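Local coordinates for protein SMG-7 (Caenorhabditis elegans, PDB 3ZHE) that pairs with SMG-5 through 14-3-3-like domains in a heterodimer required for efficient nonsense-mediated mRNA decay, at residues L85-H90 and L106-D111; G99-K104 and Y153-R158. All blocks are in the same frame, centred on the assembly; numbering follows the deposited sequence.

Contact 1: residues L85-H90 and L106-D111; sequences LSLLVH and LTWTPD
Leu106 turns its carbonyl oxygen toward helix 68-92, where two polar side chains one turn apart share it. Ser86 OG, set beside its own carbonyl carbon and pointing away from its backbone N, donates to Leu106 O at 2.8 Å. It approaches at a C=O...O angle of 125°, tilted out of the carbonyl plane. His90 ND1 makes a second, weak bond to Leu106 O, bent to 121° at the hydrogen although the oxygen lies in the plane of the imidazole. A serine and a histidine four residues apart suit this buried place, since both can donate to a carbonyl in the last turn of the short, weakly bonded helix 104-107. At Thr107 it is the backbone that matters: its O sits 3.6 Å above one face of the His90 ring, toward the rim, while Thr107 OG1 is held by Ser103 O. In this helical, 14-3-3-like fold the segment thus closes against a long helix just where the chain leaves helical geometry, at Trp108 with positive phi. The indole crosses Leu87 at about a right angle. Leu87 CD2 stands over the five-membered ring, 3.9 Å from its centroid, a CH-pi contact, and Leu87 CD1 reaches Trp108 CZ2 at 3.5 Å. Tyr132 of the partner chain meets the indole edge-to-face.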
loop_
_atom_site.group_PDB
_atom_site.type_symbol
_atom_site.label_atom_id
_atom_site.label_comp_id
_atom_site.label_asym_id
_atom_site.label_seq_id
_atom_site.Cartn_x
_atom_site.Cartn_y
_atom_site.Cartn_z
ATOM N N LEU B 85 -10.153 3.845 -8.351
ATOM C CA LEU B 85 -10.967 4.469 -7.312
ATOM C C LEU B 85 -10.147 4.662 -6.042
ATOM O O LEU B 85 -10.077 5.770 -5.495
ATOM C CB LEU B 85 -12.206 3.626 -7.006
ATOM C CG LEU B 85 -13.048 4.087 -5.813
ATOM C CD1 LEU B 85 -13.636 5.472 -6.051
ATOM C CD2 LEU B 85 -14.149 3.080 -5.509
ATOM N N SER B 86 -9.524 3.578 -5.583
ATOM C CA SER B 86 -8.707 3.626 -4.372
ATOM C C SER B 86 -7.603 4.672 -4.490
ATOM O O SER B 86 -7.413 5.501 -3.592
ATOM C CB SER B 86 -8.088 2.256 -4.085
ATOM O OG SER B 86 -7.269 2.298 -2.929
ATOM N N LEU B 87 -6.884 4.634 -5.607
ATOM C CA LEU B 87 -5.781 5.562 -5.837
ATOM C C LEU B 87 -6.240 7.015 -5.936
ATOM O O LEU B 87 -5.571 7.921 -5.438
ATOM C CB LEU B 87 -4.999 5.163 -7.087
ATOM C CG LEU B 87 -4.237 3.846 -6.954
ATOM C CD1 LEU B 87 -3.446 3.554 -8.216
ATOM C CD2 LEU B 87 -3.323 3.903 -5.745
ATOM N N LEU B 88 -7.379 7.231 -6.584
ATOM C CA LEU B 88 -7.950 8.568 -6.698
ATOM C C LEU B 88 -8.355 9.103 -5.332
ATOM O O LEU B 88 -8.241 10.301 -5.071
ATOM C CB LEU B 88 -9.148 8.584 -7.650
ATOM C CG LEU B 88 -8.840 8.842 -9.125
ATOM C CD1 LEU B 88 -10.109 8.784 -9.961
ATOM C CD2 LEU B 88 -8.154 10.187 -9.289
ATOM N N VAL B 89 -8.829 8.216 -4.463
ATOM C CA VAL B 89 -9.138 8.614 -3.094
ATOM C C VAL B 89 -7.864 8.984 -2.333
ATOM O O VAL B 89 -7.814 10.022 -1.669
ATOM C CB VAL B 89 -9.926 7.525 -2.338
ATOM C CG1 VAL B 89 -9.813 7.732 -0.835
ATOM C CG2 VAL B 89 -11.381 7.539 -2.777
ATOM N N HIS B 90 -6.836 8.146 -2.448
ATOM C CA HIS B 90 -5.554 8.413 -1.794
ATOM C C HIS B 90 -4.934 9.727 -2.260
ATOM O O HIS B 90 -4.378 10.481 -1.463
ATOM C CB HIS B 90 -4.572 7.274 -2.060
ATOM C CG HIS B 90 -4.691 6.132 -1.100
ATOM N ND1 HIS B 90 -4.758 4.819 -1.511
ATOM C CD2 HIS B 90 -4.741 6.107 0.252
ATOM C CE1 HIS B 90 -4.853 4.034 -0.453
ATOM N NE2 HIS B 90 -4.845 4.790 0.630
ATOM N N LEU B 106 -2.974 -0.350 -4.523
ATOM C CA LEU B 106 -4.162 0.360 -4.078
ATOM C C LEU B 106 -3.740 1.501 -3.169
ATOM O O LEU B 106 -4.496 2.445 -2.947
ATOM C CB LEU B 106 -5.082 -0.575 -3.294
ATOM C CG LEU B 106 -5.304 -1.993 -3.822
ATOM C CD1 LEU B 106 -6.219 -2.751 -2.878
ATOM C CD2 LEU B 106 -5.880 -1.970 -5.227
ATOM N N THR B 107 -2.520 1.407 -2.654
ATOM C CA THR B 107 -2.073 2.284 -1.580
ATOM C C THR B 107 -1.053 3.334 -2.018
ATOM O O THR B 107 -1.203 4.516 -1.702
ATOM C CB THR B 107 -1.463 1.464 -0.420
ATOM O OG1 THR B 107 -2.376 0.433 -0.027
ATOM C CG2 THR B 107 -1.164 2.355 0.773
ATOM N N TRP B 108 -0.030 2.894 -2.748
ATOM C CA TRP B 108 1.173 3.693 -2.984
ATOM C C TRP B 108 1.820 4.057 -1.653
ATOM O O TRP B 108 1.698 3.319 -0.677
ATOM C CB TRP B 108 0.879 4.944 -3.817
ATOM C CG TRP B 108 0.680 4.656 -5.272
ATOM C CD1 TRP B 108 1.049 3.525 -5.942
ATOM C CD2 TRP B 108 0.056 5.510 -6.239
ATOM N NE1 TRP B 108 0.696 3.625 -7.268
ATOM C CE2 TRP B 108 0.084 4.834 -7.474
ATOM C CE3 TRP B 108 -0.522 6.782 -6.177
ATOM C CZ2 TRP B 108 -0.444 5.388 -8.641
ATOM C CZ3 TRP B 108 -1.048 7.331 -7.336
ATOM C CH2 TRP B 108 -1.005 6.635 -8.552
ATOM N N THR B 109 2.515 5.187 -1.620
ATOM C CA THR B 109 3.191 5.636 -0.408
ATOM C C THR B 109 2.895 7.112 -0.170
ATOM O O THR B 109 2.546 7.830 -1.103
ATOM C CB THR B 109 4.713 5.416 -0.507
ATOM O OG1 THR B 109 5.210 6.025 -1.704
ATOM C CG2 THR B 109 5.033 3.928 -0.529
ATOM N N PRO B 110 3.020 7.571 1.085
ATOM C CA PRO B 110 2.777 8.989 1.377
ATOM C C PRO B 110 3.771 9.920 0.684
ATOM O O PRO B 110 3.542 11.127 0.633
ATOM C CB PRO B 110 2.961 9.068 2.895
ATOM C CG PRO B 110 2.742 7.688 3.386
ATOM C CD PRO B 110 3.248 6.786 2.311
ATOM N N ASP B 111 4.855 9.364 0.153
ATOM C CA ASP B 111 5.909 10.173 -0.451
ATOM C C ASP B 111 5.553 10.707 -1.838
ATOM O O ASP B 111 6.253 11.566 -2.367
ATOM C CB ASP B 111 7.217 9.381 -0.528
ATOM C CG ASP B 111 7.728 8.958 0.837
ATOM O OD1 ASP B 111 7.283 7.902 1.337
ATOM O OD2 ASP B 111 8.578 9.674 1.410
#

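Contact 2: residues G99-K104 and Y153-R158; sequences GNDISK and YEQSCR
Gln155 and Ile102 form the close-packed, buried half of this contact, whereas Asp101 and Arg158 meet on its exposed side. With CG beside the backbone N (chi1 -68°) and the chain extended beyond it, Gln155 reaches from helix 146-159 to the loop. Its amide oxygen OE1 lies 3.5 Å from Ile102 CG1, and its NE2 comes within 2.9 Å of Asp101 O. Glutamine, whose side chain also touches Leu133 of helix 122-142, suits the spot by joining an aliphatic stem to a polar end that can face a backbone. Cut back to alanine, this residue is likely to leave a gap beside Ile102 and take away the amide near Asp101 O. Helix 146-159 belongs to a predicted TPR repeat, and the loop it meets bends through a type I turn, Gly99 to Ile102, before Ser103, at the N-cap position of helix 104-107, where its OG makes a weak bond to Gln105 N. On the solvent side Asp101 and Arg158 form a salt bridge: Arg158 NH1 bonds Asp101 OD2 at 3.0 Å on its syn side, while NH2 makes weak bonds to both carboxylate oxygens. Carboxylate and guanidinium are turned 40° apart. A bend at chi3 (74°) brings the guanidinium to the turn, where NH2 also bonds Tyr98 O.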
loop_
_atom_site.group_PDB
_atom_site.type_symbol
_atom_site.label_atom_id
_atom_site.label_comp_id
_atom_site.label_asym_id
_atom_site.label_seq_id
_atom_site.Cartn_x
_atom_site.Cartn_y
_atom_site.Cartn_z
ATOM N N GLY B 99 -1.567 -0.890 7.367
ATOM C CA GLY B 99 -0.680 -2.039 7.310
ATOM C C GLY B 99 0.143 -2.087 6.036
ATOM O O GLY B 99 -0.393 -1.933 4.938
ATOM N N ASN B 100 1.448 -2.305 6.180
ATOM C CA ASN B 100 2.343 -2.406 5.029
ATOM C C ASN B 100 2.209 -3.733 4.292
ATOM O O ASN B 100 2.860 -3.953 3.269
ATOM C CB ASN B 100 3.798 -2.181 5.439
ATOM C CG ASN B 100 4.161 -0.711 5.516
ATOM O OD1 ASN B 100 3.510 0.136 4.902
ATOM N ND2 ASN B 100 5.211 -0.402 6.265
ATOM N N ASP B 101 1.367 -4.614 4.820
ATOM C CA ASP B 101 1.057 -5.862 4.141
ATOM C C ASP B 101 0.028 -5.608 3.046
ATOM O O ASP B 101 -0.127 -6.413 2.128
ATOM C CB ASP B 101 0.538 -6.904 5.134
ATOM C CG ASP B 101 -0.711 -6.446 5.861
ATOM O OD1 ASP B 101 -0.802 -5.247 6.200
ATOM O OD2 ASP B 101 -1.602 -7.290 6.093
ATOM N N ILE B 102 -0.672 -4.481 3.149
ATOM C CA ILE B 102 -1.648 -4.083 2.141
ATOM C C ILE B 102 -0.949 -3.763 0.824
ATOM O O ILE B 102 0.047 -3.038 0.806
ATOM C CB ILE B 102 -2.465 -2.856 2.599
ATOM C CG1 ILE B 102 -3.323 -3.207 3.817
ATOM C CG2 ILE B 102 -3.344 -2.340 1.469
ATOM C CD1 ILE B 102 -4.166 -2.054 4.323
ATOM N N SER B 103 -1.469 -4.318 -0.269
ATOM C CA SER B 103 -0.901 -4.111 -1.600
ATOM C C SER B 103 -0.755 -2.630 -1.935
ATOM O O SER B 103 -1.696 -1.850 -1.779
ATOM C CB SER B 103 -1.752 -4.809 -2.663
ATOM O OG SER B 103 -1.316 -4.467 -3.967
ATOM N N LYS B 104 0.432 -2.255 -2.399
ATOM C CA LYS B 104 0.755 -0.855 -2.646
ATOM C C LYS B 104 0.115 -0.321 -3.926
ATOM O O LYS B 104 0.109 0.885 -4.165
ATOM C CB LYS B 104 2.273 -0.648 -2.680
ATOM C CG LYS B 104 2.987 -1.146 -1.431
ATOM C CD LYS B 104 4.165 -0.255 -1.067
ATOM C CE LYS B 104 4.795 -0.689 0.247
ATOM N NZ LYS B 104 3.779 -0.822 1.329
ATOM N N TYR B 153 -9.122 -10.353 1.573
ATOM C CA TYR B 153 -10.197 -10.658 2.512
ATOM C C TYR B 153 -9.766 -10.527 3.971
ATOM O O TYR B 153 -10.478 -9.937 4.778
ATOM C CB TYR B 153 -10.742 -12.067 2.268
ATOM C CG TYR B 153 -11.668 -12.179 1.079
ATOM C CD1 TYR B 153 -12.401 -11.085 0.640
ATOM C CD2 TYR B 153 -11.812 -13.380 0.398
ATOM C CE1 TYR B 153 -13.249 -11.183 -0.446
ATOM C CE2 TYR B 153 -12.657 -13.487 -0.689
ATOM C CZ TYR B 153 -13.373 -12.387 -1.107
ATOM O OH TYR B 153 -14.213 -12.502 -2.190
ATOM N N GLU B 154 -8.610 -11.091 4.304
ATOM C CA GLU B 154 -8.100 -11.042 5.671
ATOM C C GLU B 154 -7.766 -9.613 6.080
ATOM O O GLU B 154 -8.046 -9.198 7.210
ATOM C CB GLU B 154 -6.872 -11.943 5.825
ATOM C CG GLU B 154 -7.173 -13.433 5.756
ATOM C CD GLU B 154 -5.914 -14.280 5.751
ATOM O OE1 GLU B 154 -4.809 -13.701 5.764
ATOM O OE2 GLU B 154 -6.031 -15.523 5.733
ATOM N N GLN B 155 -7.168 -8.861 5.158
ATOM C CA GLN B 155 -6.878 -7.454 5.411
ATOM C C GLN B 155 -8.170 -6.685 5.684
ATOM O O GLN B 155 -8.281 -5.985 6.692
ATOM C CB GLN B 155 -6.116 -6.836 4.235
ATOM C CG GLN B 155 -4.699 -7.369 4.069
ATOM C CD GLN B 155 -4.013 -6.849 2.819
ATOM O OE1 GLN B 155 -4.547 -5.998 2.110
ATOM N NE2 GLN B 155 -2.820 -7.365 2.542
ATOM N N SER B 156 -9.143 -6.843 4.790
ATOM C CA SER B 156 -10.454 -6.215 4.930
ATOM C C SER B 156 -11.099 -6.545 6.273
ATOM O O SER B 156 -11.626 -5.663 6.953
ATOM C CB SER B 156 -11.371 -6.655 3.785
ATOM O OG SER B 156 -12.725 -6.319 4.037
ATOM N N CYS B 157 -11.050 -7.820 6.646
ATOM C CA CYS B 157 -11.595 -8.283 7.917
ATOM C C CYS B 157 -10.891 -7.621 9.097
ATOM O O CYS B 157 -11.530 -7.256 10.083
ATOM C CB CYS B 157 -11.479 -9.806 8.025
ATOM S SG CYS B 157 -12.145 -10.505 9.552
ATOM N N ARG B 158 -9.575 -7.462 8.990
ATOM C CA ARG B 158 -8.803 -6.822 10.053
ATOM C C ARG B 158 -9.177 -5.353 10.208
ATOM O O ARG B 158 -9.348 -4.865 11.325
ATOM C CB ARG B 158 -7.297 -6.954 9.805
ATOM C CG ARG B 158 -6.448 -6.379 10.936
ATOM C CD ARG B 158 -4.954 -6.521 10.678
ATOM N NE ARG B 158 -4.466 -5.583 9.672
ATOM C CZ ARG B 158 -3.909 -5.947 8.522
ATOM N NH1 ARG B 158 -3.762 -7.233 8.234
ATOM N NH2 ARG B 158 -3.493 -5.027 7.663
#

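Overall arrangement
Both contacts involve the chain that follows helix 68-92: contact 2 uses its loop 99-104, contact 1 the residues 106-111 beyond it. Contact 1 is the buried one: it folds those residues back on helix 68-92, with a carbonyl shared by a hydroxyl and, weakly, an imidazole N-H, and an indole against leucine methyls. Contact 2 is only partly buried and lies nearer the chain's centre; it joins the loop to helix 146-159, with an amide inside and opposite charges outside. Their centres are 14 Å apart, and they touch where Thr107 OG1 packs on Ile102 CG2. Helix 122-142 borders both, and the partner chain reaches chiefly contact 1.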